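Local coordinates for protein 4'-phospho-dehydrooxetanocin synthase (Bacillus megaterium, PDB 5UL3) that catalyses the radical, cobalamin-dependent oxidative ring contraction of dAMP to an oxetane aldehyde in oxetanocin A biosynthesis, using S-adenosylmethionine and a [4Fe-4S] cluster, at residues Arg317-Pro322 with Thr550-Met555; Met544-Asn549 with Gly579-Ser584; Lys444-Gly449 with Met475-Met480; Ser437-Gln442 with Leu483-Glu488. One frame throughout, in Å; residues are numbered along the deposited sequence. Where two conformers were deposited one is given.

Interaction 1: residues Arg317-Pro322 with Thr550-Met555; sequences RCTFCP and TPYSRM. With SF4 (iron/sulfur cluster), chain B.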
loop_
_atom_site.group_PDB
_atom_site.type_symbol
_atom_site.label_atom_id
_atom_site.label_comp_id
_atom_site.label_asym_id
_atom_site.label_seq_id
_atom_site.Cartn_x
_atom_site.Cartn_y
_atom_site.Cartn_z
ATOM N N ARG A 317 7.028 -16.397 -3.700
ATOM C CA ARG A 317 8.310 -17.070 -3.549
ATOM C C ARG A 317 9.500 -16.145 -3.391
ATOM O O ARG A 317 10.625 -16.641 -3.213
ATOM C CB ARG A 317 8.557 -17.983 -4.744
ATOM C CG ARG A 317 7.677 -19.189 -4.730
ATOM C CD ARG A 317 7.926 -19.957 -6.006
ATOM N NE ARG A 317 7.303 -21.271 -6.044
ATOM C CZ ARG A 317 6.017 -21.497 -6.300
ATOM N NH1 ARG A 317 5.155 -20.494 -6.488
ATOM N NH2 ARG A 317 5.585 -22.743 -6.348
ATOM N N CYS A 318 9.310 -14.833 -3.486
ATOM C CA CYS A 318 10.435 -13.918 -3.313
ATOM C C CYS A 318 10.963 -14.030 -1.889
ATOM O O CYS A 318 10.193 -14.022 -0.926
ATOM C CB CYS A 318 10.006 -12.482 -3.636
ATOM S SG CYS A 318 9.314 -12.373 -5.298
ATOM N N THR A 319 12.283 -14.180 -1.749
ATOM C CA THR A 319 12.807 -14.612 -0.462
ATOM C C THR A 319 12.786 -13.518 0.586
ATOM O O THR A 319 12.904 -13.825 1.776
ATOM C CB THR A 319 14.230 -15.136 -0.619
ATOM O OG1 THR A 319 15.064 -14.076 -1.112
ATOM C CG2 THR A 319 14.222 -16.303 -1.606
ATOM N N PHE A 320 12.670 -12.253 0.171
ATOM C CA PHE A 320 12.615 -11.113 1.070
ATOM C C PHE A 320 11.185 -10.702 1.429
ATOM O O PHE A 320 10.999 -9.754 2.195
ATOM C CB PHE A 320 13.332 -9.916 0.421
ATOM C CG PHE A 320 12.759 -9.550 -0.922
ATOM C CD1 PHE A 320 11.647 -8.713 -1.020
ATOM C CD2 PHE A 320 13.291 -10.092 -2.093
ATOM C CE1 PHE A 320 11.089 -8.400 -2.247
ATOM C CE2 PHE A 320 12.743 -9.791 -3.320
ATOM C CZ PHE A 320 11.632 -8.939 -3.406
ATOM N N CYS A 321 10.180 -11.374 0.889
ATOM C CA CYS A 321 8.788 -10.955 1.045
ATOM C C CYS A 321 8.047 -11.953 1.934
ATOM O O CYS A 321 7.680 -13.041 1.468
ATOM C CB CYS A 321 8.135 -10.864 -0.341
ATOM S SG CYS A 321 6.424 -10.196 -0.385
ATOM N N PRO A 322 7.815 -11.659 3.217
ATOM C CA PRO A 322 7.139 -12.654 4.071
ATOM C C PRO A 322 5.685 -12.810 3.654
ATOM O O PRO A 322 5.013 -11.827 3.331
ATOM C CB PRO A 322 7.259 -12.063 5.480
ATOM C CG PRO A 322 7.322 -10.568 5.254
ATOM C CD PRO A 322 8.051 -10.384 3.915
ATOM N N THR A 550 10.890 -14.434 6.714
ATOM C CA THR A 550 11.263 -14.526 5.315
ATOM C C THR A 550 12.195 -15.707 5.069
ATOM O O THR A 550 13.035 -16.029 5.914
ATOM C CB THR A 550 11.988 -13.257 4.863
ATOM O OG1 THR A 550 13.092 -12.997 5.747
ATOM C CG2 THR A 550 11.020 -12.071 4.830
ATOM N N PRO A 551 12.084 -16.324 3.890
ATOM C CA PRO A 551 13.127 -17.267 3.461
ATOM C C PRO A 551 14.519 -16.681 3.537
ATOM O O PRO A 551 15.467 -17.397 3.886
ATOM C CB PRO A 551 12.720 -17.584 2.011
ATOM C CG PRO A 551 11.248 -17.414 1.992
ATOM C CD PRO A 551 10.999 -16.224 2.902
ATOM N N TYR A 552 14.675 -15.392 3.224
ATOM C CA TYR A 552 16.010 -14.798 3.264
ATOM C C TYR A 552 16.576 -14.780 4.682
ATOM O O TYR A 552 17.777 -15.010 4.875
ATOM C CB TYR A 552 15.989 -13.386 2.674
ATOM C CG TYR A 552 17.363 -12.882 2.251
ATOM C CD1 TYR A 552 18.201 -12.243 3.161
ATOM C CD2 TYR A 552 17.816 -13.044 0.943
ATOM C CE1 TYR A 552 19.461 -11.775 2.787
ATOM C CE2 TYR A 552 19.076 -12.588 0.560
ATOM C CZ TYR A 552 19.887 -11.955 1.487
ATOM O OH TYR A 552 21.137 -11.497 1.140
ATOM N N SER A 553 15.741 -14.501 5.691
ATOM C CA SER A 553 16.241 -14.544 7.063
ATOM C C SER A 553 16.707 -15.950 7.419
ATOM O O SER A 553 17.742 -16.123 8.075
ATOM C CB SER A 553 15.180 -14.064 8.061
ATOM O OG SER A 553 14.065 -14.944 8.139
ATOM N N ARG A 554 15.987 -16.967 6.958
ATOM C CA ARG A 554 16.423 -18.334 7.233
ATOM C C ARG A 554 17.677 -18.699 6.444
ATOM O O ARG A 554 18.512 -19.467 6.941
ATOM C CB ARG A 554 15.285 -19.310 6.950
ATOM C CG ARG A 554 14.051 -19.008 7.793
ATOM C CD ARG A 554 13.014 -20.118 7.749
ATOM N NE ARG A 554 12.390 -20.261 6.438
ATOM C CZ ARG A 554 11.344 -19.552 6.020
ATOM N NH1 ARG A 554 10.796 -18.623 6.801
ATOM N NH2 ARG A 554 10.841 -19.773 4.812
ATOM N N MET A 555 17.839 -18.154 5.233
ATOM C CA MET A 555 19.094 -18.323 4.502
ATOM C C MET A 555 20.254 -17.713 5.269
ATOM O O MET A 555 21.356 -18.278 5.306
ATOM C CB MET A 555 18.992 -17.690 3.112
ATOM C CG MET A 555 17.996 -18.364 2.195
ATOM S SD MET A 555 17.426 -17.303 0.834
ATOM C CE MET A 555 18.956 -16.840 0.033
HETATM FE FE1 SF4 B . 7.370 -11.417 -4.710
HETATM FE FE2 SF4 B . 5.809 -9.233 -5.116
HETATM FE FE3 SF4 B . 6.038 -10.407 -2.595
HETATM FE FE4 SF4 B . 4.645 -11.688 -4.567
HETATM S S1 SF4 B . 4.105 -9.669 -3.591
HETATM S S2 SF4 B . 6.184 -12.642 -3.152
HETATM S S3 SF4 B . 5.920 -11.137 -6.402
HETATM S S4 SF4 B . 7.690 -9.353 -3.817
#

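Interaction 2: residues Met544-Asn549 with Gly579-Ser584; sequences MEILMN and GRYATS. With EDO (1,2-ethanediol), chain Y.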
loop_
_atom_site.group_PDB
_atom_site.type_symbol
_atom_site.label_atom_id
_atom_site.label_comp_id
_atom_site.label_asym_id
_atom_site.label_seq_id
_atom_site.Cartn_x
_atom_site.Cartn_y
_atom_site.Cartn_z
ATOM N N MET A 544 19.336 -4.428 1.357
ATOM C CA MET A 544 18.321 -5.366 1.811
ATOM C C MET A 544 17.986 -5.142 3.277
ATOM O O MET A 544 18.879 -5.037 4.127
ATOM C CB MET A 544 18.809 -6.802 1.612
ATOM C CG MET A 544 17.858 -7.864 2.171
ATOM S SD MET A 544 16.309 -8.019 1.266
ATOM C CE MET A 544 16.851 -8.689 -0.295
ATOM N N GLU A 545 16.692 -5.039 3.558
ATOM C CA GLU A 545 16.154 -5.033 4.911
ATOM C C GLU A 545 15.436 -6.360 5.089
ATOM O O GLU A 545 14.526 -6.689 4.319
ATOM C CB GLU A 545 15.220 -3.838 5.136
ATOM C CG GLU A 545 15.975 -2.521 5.200
ATOM C CD GLU A 545 15.063 -1.306 5.151
ATOM O OE1 GLU A 545 13.827 -1.477 5.236
ATOM O OE2 GLU A 545 15.592 -0.181 5.020
ATOM N N ILE A 546 15.876 -7.141 6.063
ATOM C CA ILE A 546 15.451 -8.526 6.197
ATOM C C ILE A 546 14.290 -8.570 7.177
ATOM O O ILE A 546 14.468 -8.341 8.380
ATOM C CB ILE A 546 16.612 -9.420 6.646
ATOM C CG1 ILE A 546 17.787 -9.248 5.679
ATOM C CG2 ILE A 546 16.169 -10.866 6.705
ATOM C CD1 ILE A 546 19.016 -10.064 6.036
ATOM N N LEU A 547 13.094 -8.852 6.666
ATOM C CA LEU A 547 11.932 -8.867 7.537
ATOM C C LEU A 547 11.822 -10.209 8.246
ATOM O O LEU A 547 12.434 -11.207 7.848
ATOM C CB LEU A 547 10.651 -8.584 6.744
ATOM C CG LEU A 547 10.489 -7.221 6.063
ATOM C CD1 LEU A 547 9.113 -7.119 5.434
ATOM C CD2 LEU A 547 10.720 -6.070 7.032
ATOM N N MET A 548 11.021 -10.224 9.313
ATOM C CA MET A 548 10.714 -11.471 9.996
ATOM C C MET A 548 9.972 -12.414 9.055
ATOM O O MET A 548 9.287 -11.985 8.119
ATOM C CB MET A 548 9.862 -11.206 11.249
ATOM C CG MET A 548 10.516 -10.297 12.284
ATOM S SD MET A 548 9.377 -9.854 13.631
ATOM C CE MET A 548 8.960 -11.483 14.256
ATOM N N ASN A 549 10.131 -13.714 9.300
ATOM C CA ASN A 549 9.375 -14.767 8.626
ATOM C C ASN A 549 9.693 -14.880 7.140
ATOM O O ASN A 549 8.866 -15.379 6.367
ATOM C CB ASN A 549 7.863 -14.579 8.814
ATOM C CG ASN A 549 7.444 -14.711 10.259
ATOM O OD1 ASN A 549 7.958 -15.562 10.988
ATOM N ND2 ASN A 549 6.520 -13.863 10.688
ATOM N N GLY A 579 9.418 -4.977 12.605
ATOM C CA GLY A 579 9.203 -6.302 12.043
ATOM C C GLY A 579 10.375 -6.849 11.260
ATOM O O GLY A 579 10.170 -7.589 10.284
ATOM N N ARG A 580 11.602 -6.513 11.657
ATOM C CA ARG A 580 12.752 -6.861 10.834
ATOM C C ARG A 580 13.986 -7.072 11.695
ATOM O O ARG A 580 14.081 -6.586 12.824
ATOM C CB ARG A 580 13.045 -5.787 9.783
ATOM C CG ARG A 580 13.635 -4.497 10.337
ATOM C CD ARG A 580 13.654 -3.422 9.252
ATOM N NE ARG A 580 14.164 -2.138 9.731
ATOM C CZ ARG A 580 13.948 -0.976 9.120
ATOM N NH1 ARG A 580 13.223 -0.932 8.008
ATOM N NH2 ARG A 580 14.450 0.142 9.623
ATOM N N TYR A 581 14.934 -7.798 11.125
ATOM C CA TYR A 581 16.226 -8.041 11.741
ATOM C C TYR A 581 17.203 -6.950 11.332
ATOM O O TYR A 581 17.048 -6.310 10.289
ATOM C CB TYR A 581 16.785 -9.398 11.313
ATOM C CG TYR A 581 15.969 -10.600 11.713
ATOM C CD1 TYR A 581 16.103 -11.165 12.977
ATOM C CD2 TYR A 581 15.084 -11.196 10.819
ATOM C CE1 TYR A 581 15.372 -12.277 13.348
ATOM C CE2 TYR A 581 14.344 -12.312 11.184
ATOM C CZ TYR A 581 14.498 -12.849 12.450
ATOM O OH TYR A 581 13.772 -13.960 12.821
ATOM N N ALA A 582 18.205 -6.735 12.178
ATOM C CA ALA A 582 19.369 -5.931 11.833
ATOM C C ALA A 582 20.511 -6.903 11.555
ATOM O O ALA A 582 20.875 -7.696 12.428
ATOM C CB ALA A 582 19.714 -4.957 12.957
ATOM N N THR A 583 21.041 -6.870 10.332
ATOM C CA THR A 583 21.896 -7.935 9.814
ATOM C C THR A 583 23.151 -7.360 9.175
ATOM O O THR A 583 23.070 -6.419 8.375
ATOM C CB THR A 583 21.146 -8.781 8.771
ATOM O OG1 THR A 583 19.834 -9.106 9.259
ATOM C CG2 THR A 583 21.914 -10.074 8.451
ATOM N N SER A 584 24.304 -7.938 9.512
ATOM C CA SER A 584 25.569 -7.558 8.901
ATOM C C SER A 584 25.807 -8.368 7.629
ATOM O O SER A 584 25.149 -9.377 7.369
ATOM C CB SER A 584 26.727 -7.756 9.881
ATOM O OG SER A 584 26.568 -6.964 11.045
HETATM C C1 EDO Y . 13.502 -4.346 0.730
HETATM O O1 EDO Y . 14.683 -4.107 1.502
HETATM C C2 EDO Y . 12.992 -5.752 1.007
HETATM O O2 EDO Y . 12.827 -5.941 2.415
HETATM O O HOH W 1 18.185 -6.372 7.915
HETATM O O HOH W 2 11.456 -14.524 11.666
#

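Interaction 3: residues Lys444-Gly449 with Met475-Met480; sequences KRYGKG and MFDQLM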
loop_
_atom_site.group_PDB
_atom_site.type_symbol
_atom_site.label_atom_id
_atom_site.label_comp_id
_atom_site.label_asym_id
_atom_site.label_seq_id
_atom_site.Cartn_x
_atom_site.Cartn_y
_atom_site.Cartn_z
ATOM N N LYS A 444 18.314 -14.878 -8.221
ATOM C CA LYS A 444 18.021 -16.190 -7.666
ATOM C C LYS A 444 18.047 -16.167 -6.136
ATOM O O LYS A 444 17.208 -16.816 -5.493
ATOM C CB LYS A 444 19.011 -17.219 -8.236
ATOM C CG LYS A 444 18.639 -18.651 -7.937
ATOM C CD LYS A 444 19.630 -19.593 -8.610
ATOM C CE LYS A 444 19.914 -20.817 -7.754
ATOM N NZ LYS A 444 21.168 -21.492 -8.196
ATOM N N ARG A 445 19.012 -15.455 -5.533
ATOM C CA ARG A 445 19.016 -15.301 -4.078
ATOM C C ARG A 445 17.747 -14.602 -3.607
ATOM O O ARG A 445 17.264 -14.867 -2.502
ATOM C CB ARG A 445 20.214 -14.479 -3.607
ATOM C CG ARG A 445 21.578 -15.156 -3.707
ATOM C CD ARG A 445 22.551 -14.464 -2.766
ATOM N NE ARG A 445 22.833 -13.059 -3.102
ATOM C CZ ARG A 445 23.586 -12.663 -4.125
ATOM N NH1 ARG A 445 24.144 -13.552 -4.951
ATOM N NH2 ARG A 445 23.791 -11.371 -4.323
ATOM N N TYR A 446 17.207 -13.711 -4.435
ATOM C CA TYR A 446 15.956 -13.009 -4.150
ATOM C C TYR A 446 14.721 -13.855 -4.447
ATOM O O TYR A 446 13.601 -13.421 -4.147
ATOM C CB TYR A 446 15.912 -11.703 -4.961
ATOM C CG TYR A 446 16.849 -10.612 -4.477
ATOM C CD1 TYR A 446 17.639 -10.778 -3.339
ATOM C CD2 TYR A 446 16.921 -9.395 -5.148
ATOM C CE1 TYR A 446 18.480 -9.770 -2.901
ATOM C CE2 TYR A 446 17.769 -8.392 -4.732
ATOM C CZ TYR A 446 18.534 -8.568 -3.601
ATOM O OH TYR A 446 19.350 -7.546 -3.185
ATOM N N GLY A 447 14.892 -15.053 -5.005
ATOM C CA GLY A 447 13.764 -15.897 -5.348
ATOM C C GLY A 447 12.824 -15.298 -6.371
ATOM O O GLY A 447 11.644 -15.671 -6.402
ATOM N N LYS A 448 13.325 -14.405 -7.232
ATOM C CA LYS A 448 12.466 -13.675 -8.163
ATOM C C LYS A 448 12.043 -14.512 -9.361
ATOM O O LYS A 448 11.006 -14.219 -9.970
ATOM C CB LYS A 448 13.168 -12.400 -8.662
ATOM C CG LYS A 448 13.436 -11.330 -7.607
ATOM C CD LYS A 448 12.146 -10.804 -6.968
ATOM C CE LYS A 448 11.170 -10.262 -7.996
ATOM N NZ LYS A 448 10.066 -9.503 -7.329
ATOM N N GLY A 449 12.811 -15.543 -9.718
ATOM C CA GLY A 449 12.447 -16.397 -10.833
ATOM C C GLY A 449 12.703 -15.807 -12.205
ATOM O O GLY A 449 12.394 -16.458 -13.211
ATOM N N MET A 475 20.107 -3.027 -4.385
ATOM C CA MET A 475 21.477 -3.163 -4.884
ATOM C C MET A 475 22.297 -4.113 -4.016
ATOM O O MET A 475 22.951 -5.029 -4.525
ATOM C CB MET A 475 22.129 -1.777 -4.939
ATOM C CG MET A 475 23.655 -1.781 -5.242
ATOM S SD MET A 475 23.978 -2.354 -6.919
ATOM C CE MET A 475 23.361 -0.956 -7.872
ATOM N N PHE A 476 22.263 -3.914 -2.704
ATOM C CA PHE A 476 23.093 -4.640 -1.751
ATOM C C PHE A 476 22.273 -5.687 -1.004
ATOM O O PHE A 476 21.146 -5.419 -0.581
ATOM C CB PHE A 476 23.708 -3.666 -0.742
ATOM C CG PHE A 476 24.545 -2.576 -1.368
ATOM C CD1 PHE A 476 25.837 -2.845 -1.814
ATOM C CD2 PHE A 476 24.061 -1.281 -1.472
ATOM C CE1 PHE A 476 26.621 -1.850 -2.368
ATOM C CE2 PHE A 476 24.845 -0.271 -2.037
ATOM C CZ PHE A 476 26.129 -0.557 -2.479
ATOM N N ASP A 477 22.833 -6.888 -0.834
ATOM C CA ASP A 477 22.214 -7.842 0.079
ATOM C C ASP A 477 23.308 -8.590 0.827
ATOM O O ASP A 477 24.420 -8.764 0.322
ATOM C CB ASP A 477 21.257 -8.823 -0.622
ATOM C CG ASP A 477 21.970 -9.854 -1.490
ATOM O OD1 ASP A 477 22.596 -9.457 -2.489
ATOM O OD2 ASP A 477 21.841 -11.074 -1.200
ATOM N N GLN A 478 22.965 -9.027 2.040
ATOM C CA GLN A 478 23.967 -9.426 3.020
ATOM C C GLN A 478 24.682 -10.715 2.640
ATOM O O GLN A 478 25.815 -10.930 3.083
ATOM C CB GLN A 478 23.313 -9.565 4.401
ATOM C CG GLN A 478 22.922 -8.230 5.056
ATOM C CD GLN A 478 21.542 -7.716 4.645
ATOM O OE1 GLN A 478 20.905 -8.243 3.729
ATOM N NE2 GLN A 478 21.073 -6.692 5.345
ATOM N N LEU A 479 24.072 -11.565 1.822
ATOM C CA LEU A 479 24.717 -12.819 1.452
ATOM C C LEU A 479 25.566 -12.702 0.194
ATOM O O LEU A 479 26.137 -13.708 -0.240
ATOM C CB LEU A 479 23.666 -13.923 1.274
ATOM C CG LEU A 479 22.859 -14.192 2.547
ATOM C CD1 LEU A 479 21.840 -15.312 2.365
ATOM C CD2 LEU A 479 23.808 -14.504 3.703
ATOM N N MET A 480 25.683 -11.507 -0.386
ATOM C CA MET A 480 26.472 -11.324 -1.597
ATOM C C MET A 480 27.959 -11.464 -1.287
ATOM O O MET A 480 28.472 -10.840 -0.354
ATOM C CB MET A 480 26.218 -9.944 -2.208
ATOM C CG MET A 480 26.906 -9.726 -3.569
ATOM S SD MET A 480 26.801 -7.997 -4.096
ATOM C CE MET A 480 25.008 -7.810 -4.287
#

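Interaction 4: residues Ser437-Gln442 with Leu483-Glu488; sequences SGSNQQ and LDNLKE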
loop_
_atom_site.group_PDB
_atom_site.type_symbol
_atom_site.label_atom_id
_atom_site.label_comp_id
_atom_site.label_asym_id
_atom_site.label_seq_id
_atom_site.Cartn_x
_atom_site.Cartn_y
_atom_site.Cartn_z
ATOM N N SER A 437 16.545 -6.612 -9.044
ATOM C CA SER A 437 17.956 -6.881 -9.312
ATOM C C SER A 437 18.205 -6.941 -10.810
ATOM O O SER A 437 17.306 -7.252 -11.590
ATOM C CB SER A 437 18.404 -8.200 -8.657
ATOM O OG SER A 437 19.761 -8.487 -8.993
ATOM N N GLY A 438 19.445 -6.656 -11.202
ATOM C CA GLY A 438 19.888 -6.909 -12.557
ATOM C C GLY A 438 20.948 -7.981 -12.668
ATOM O O GLY A 438 21.565 -8.111 -13.734
ATOM N N SER A 439 21.195 -8.748 -11.610
ATOM C CA SER A 439 22.218 -9.786 -11.583
ATOM C C SER A 439 21.535 -11.139 -11.468
ATOM O O SER A 439 20.731 -11.352 -10.556
ATOM C CB SER A 439 23.171 -9.563 -10.406
ATOM O OG SER A 439 23.734 -10.792 -9.966
ATOM N N ASN A 440 21.843 -12.060 -12.385
ATOM C CA ASN A 440 21.089 -13.314 -12.384
ATOM C C ASN A 440 21.292 -14.095 -11.086
ATOM O O ASN A 440 20.339 -14.682 -10.554
ATOM C CB ASN A 440 21.454 -14.146 -13.613
ATOM C CG ASN A 440 20.836 -13.579 -14.876
ATOM O OD1 ASN A 440 19.762 -12.980 -14.825
ATOM N ND2 ASN A 440 21.514 -13.746 -16.009
ATOM N N GLN A 441 22.514 -14.102 -10.549
ATOM C CA GLN A 441 22.754 -14.740 -9.255
ATOM C C GLN A 441 21.929 -14.080 -8.155
ATOM O O GLN A 441 21.294 -14.762 -7.344
ATOM C CB GLN A 441 24.238 -14.672 -8.893
ATOM C CG GLN A 441 25.130 -15.551 -9.733
ATOM C CD GLN A 441 26.600 -15.372 -9.383
ATOM O OE1 GLN A 441 26.958 -14.570 -8.517
ATOM N NE2 GLN A 441 27.460 -16.124 -10.065
ATOM N N GLN A 442 21.934 -12.746 -8.106
ATOM C CA GLN A 442 21.190 -12.051 -7.055
ATOM C C GLN A 442 19.693 -12.253 -7.214
ATOM O O GLN A 442 18.986 -12.462 -6.221
ATOM C CB GLN A 442 21.540 -10.559 -7.051
ATOM C CG GLN A 442 20.994 -9.782 -5.845
ATOM C CD GLN A 442 21.349 -8.308 -5.931
ATOM O OE1 GLN A 442 21.226 -7.709 -6.991
ATOM N NE2 GLN A 442 21.830 -7.736 -4.837
ATOM N N LEU A 483 32.352 -8.642 -5.612
ATOM C CA LEU A 483 31.811 -7.469 -6.285
ATOM C C LEU A 483 31.099 -7.784 -7.599
ATOM O O LEU A 483 30.517 -6.870 -8.199
ATOM C CB LEU A 483 32.936 -6.454 -6.545
ATOM C CG LEU A 483 33.638 -5.880 -5.311
ATOM C CD1 LEU A 483 34.878 -5.066 -5.698
ATOM C CD2 LEU A 483 32.685 -5.022 -4.483
ATOM N N ASP A 484 31.114 -9.044 -8.054
ATOM C CA ASP A 484 30.577 -9.379 -9.376
ATOM C C ASP A 484 29.116 -8.956 -9.521
ATOM O O ASP A 484 28.719 -8.414 -10.557
ATOM C CB ASP A 484 30.696 -10.883 -9.644
ATOM C CG ASP A 484 32.101 -11.307 -10.021
ATOM O OD1 ASP A 484 32.978 -10.428 -10.148
ATOM O OD2 ASP A 484 32.316 -12.528 -10.191
ATOM N N ASN A 485 28.287 -9.250 -8.514
ATOM C CA ASN A 485 26.865 -8.908 -8.622
ATOM C C ASN A 485 26.651 -7.397 -8.683
ATOM O O ASN A 485 25.713 -6.938 -9.351
ATOM C CB ASN A 485 26.069 -9.475 -7.447
ATOM C CG ASN A 485 25.982 -10.999 -7.454
ATOM O OD1 ASN A 485 25.481 -11.582 -6.512
ATOM N ND2 ASN A 485 26.491 -11.639 -8.501
ATOM N N LEU A 486 27.491 -6.612 -8.001
ATOM C CA LEU A 486 27.355 -5.158 -8.106
ATOM C C LEU A 486 27.707 -4.683 -9.506
ATOM O O LEU A 486 27.014 -3.832 -10.068
ATOM C CB LEU A 486 28.226 -4.446 -7.065
ATOM C CG LEU A 486 27.978 -4.755 -5.579
ATOM C CD1 LEU A 486 28.976 -4.004 -4.712
ATOM C CD2 LEU A 486 26.518 -4.456 -5.142
ATOM N N LYS A 487 28.784 -5.218 -10.089
ATOM C CA LYS A 487 29.124 -4.854 -11.459
ATOM C C LYS A 487 28.003 -5.224 -12.416
ATOM O O LYS A 487 27.678 -4.451 -13.326
ATOM C CB LYS A 487 30.429 -5.535 -11.878
ATOM C CG LYS A 487 31.617 -5.094 -11.054
ATOM C CD LYS A 487 32.929 -5.656 -11.633
ATOM C CE LYS A 487 34.143 -5.091 -10.911
ATOM N NZ LYS A 487 35.439 -5.581 -11.496
ATOM N N GLU A 488 27.420 -6.412 -12.242
ATOM C CA GLU A 488 26.297 -6.823 -13.080
ATOM C C GLU A 488 25.111 -5.880 -12.899
ATOM O O GLU A 488 24.439 -5.513 -13.870
ATOM C CB GLU A 488 25.891 -8.259 -12.749
ATOM C CG GLU A 488 26.937 -9.317 -13.119
ATOM C CD GLU A 488 26.812 -10.588 -12.280
ATOM O OE1 GLU A 488 25.746 -10.813 -11.676
ATOM O OE2 GLU A 488 27.792 -11.367 -12.216
HETATM O O HOH W 3 23.719 -11.359 -14.384
HETATM O O HOH W 4 24.857 -13.322 -12.168
#

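Interaction 1: residues Arg317-Pro322 with Thr550-Met555
Thr319 meets Pro551 and Tyr552 where the cysteine loop of the radical SAM fold, which carries two of the three cluster ligands, rests on the first turn of helix 551-563. Cys318 to Cys321 form a type I beta turn, closed by Cys321 N bonding back to Cys318 O; Thr319 meets the helix through its carbonyl and side chain, while Phe320 and both cysteines point away. Thr319 O takes the bond from Tyr552 N at 2.8 Å, with the donor tilted 33° from the carbonyl plane. The Thr319 side chain lies obliquely against Pro551, CB to CB at 3.9 Å, and runs at about a right angle to Met555, whose SD touches its CB and CG2. Its OG1 comes to the edge of the Tyr552 ring, near the ring plane, while bonding to Arg445 O; the Tyr552 hydroxyl is held by Asp477 and by Leu479 N.

Thr550 is the N-cap of the helix. With OG1 between the backbone N and the carbonyl carbon (chi1 53°), Thr550 OG1 accepts from Ser553 N at 3.0 Å and also bonds to Leu547 O. Its methyl packs against the ring of Pro322, a cobalamin-binding residue, side by side, Thr550 CG2 to Pro322 CD at 3.5 Å. On the cluster side, Cys318 SG binds iron FE1 at 2.2 Å, and sulfide S4 lies obliquely to the Phe320 ring, 3.9 Å from Phe320 CE1.

Interaction 2: residues Met544-Asn549 with Gly579-Ser584
Leu547 lies opposite Arg580 as the non-hydrogen-bonded pair of two short, weakly bonded antiparallel strands, and the close packing is concentrated there, with Leu547 CD2 on Arg580 CB at 3.6 Å. Tyr581 N bonds to Ile546 O at 2.8 Å, and Met548 N to Gly579 O at 2.9 Å with an angle of 170° at the hydrogen. Gly579, in a G1 beta bulge with Arg580, has its CA 3.9 Å from Met548 SD, and Met548 CA approaches the Tyr581 ring obliquely. Ile546 CG1 is anti to the carbonyl carbon (chi1 -55°), and the chain runs on extended to bring CD1 against Thr583 OG1. Where the strands make no direct bond, a water accepts from Ile546 N and donates to Tyr581 O; another joins Asn549 N to the Tyr581 hydroxyl.

At the exposed end of the contact Glu545 OE1 forms a salt bridge with Arg580 NH1 at 2.9 Å, the two flat groups turned 60° apart, while an ethanediol, probably from the crystallisation liquor, bonds to the Glu545 backbone. Glu545 binds S-adenosylmethionine and touches cobalamin, so the single-nitrogen grip of Arg580 on its carboxylate would tend to steady that side chain beside the cofactors.

Interaction 3: residues Lys444-Gly449 with Met475-Met480
Arg445 and Asp477 carry the ionic part of the contact, a side-on, two-nitrogen salt bridge. Arg445 NE donates to Asp477 OD2 at 2.9 Å, and Arg445 NH2 donates to Asp477 OD1 at 2.9 Å with 178° at the hydrogen. Both oxygens use their syn lone pairs, and the guanidinium and carboxylate planes lie only 6° apart. Asp477 CG sits between its backbone N and carbonyl carbon (chi1 71°), presenting the carboxylate to Arg445. Each partner is held further: Arg445 NH2 also bonds to Asn485 OD1, Asp477 OD2 to the Tyr552 hydroxyl and Asp477 OD1 to Gln442 NE2. This network would fix the rotation of the buried carboxylate and probably favour its charged form.

In the backbone, Gly447 has positive phi and two bonds run back into the last helical turn, a Schellman motif; Asp477 to Met480 form a type I beta turn. The contact joins the C-terminal part of helix 440-445 in the radical SAM core to the loop after strand 470-473.

Packing contacts surround the ions. Met480 CA sits over one face of the Arg445 guanidinium, 3.8 Å above its plane. Asp477 CB lies in the plane of the Tyr446 ring, at its edge, 3.4 Å from Tyr446 OH, which itself bonds to Ile474 O.

Interaction 4: residues Ser437-Gln442 with Leu483-Glu488
Glu488 OE1 is gripped by several donors at once. The shortest bond comes from Ser439 OG, which donates to it at 2.6 Å, nearly in line with its C-O bond. A water bound to Gln441 N also donates to this oxygen; a second water, on Asn440 N, and Asn485 ND2 contribute weak bonds. Ser439 OG, roughly anti to its backbone N (chi1 152°), also accepts from Gln442 N at 3.2 Å, the capping bond. The carboxylate thus lies beside the first turn of helix 440-445, whose N-terminal end would probably favour its negative charge, partly through the waters on Asn440 N and Gln441 N.

Asn485 ND2 donates to Gln441 OE1 at 3.0 Å. The acceptor lies in the amide plane of Asn485, but the donor sits 44° out of the Gln441 carbonyl plane, and the two amides are 74° apart. The other end of the amide, Asn485 OD1, accepts from Arg445 NH2. Before the helix, Ser437 OG accepts from Ser439 N in an ST turn. Within the radical SAM core, the contact joins the start of helix 440-445, just after strand 432-436, to the first turns of helix 484-493; Leu486 of that helix and Leu483 just before it pack on helix 588-617.

Interactions 3 and 4 share helix 440-445, its end in one and its start in the other, and Arg445 NH2 to Asn485 OD1 joins them. Interaction 3 is buried and relies on a nearly coplanar ion pair; interaction 4, the farthest of the four from the chain's centre, is only partly buried and uses uncharged amides, a capping serine and waters around one carboxylate. Interactions 1 and 2 lie nearer the cofactors, and helix 551-563 follows strand 546-547 directly. Interaction 1 combines one backbone bond with close packing beside the cluster, whereas interaction 2 is strand pairing with a salt bridge at its exposed end. Tyr552 and Thr319 tie interaction 1 to interaction 3, and Met544 ties interaction 2 to it.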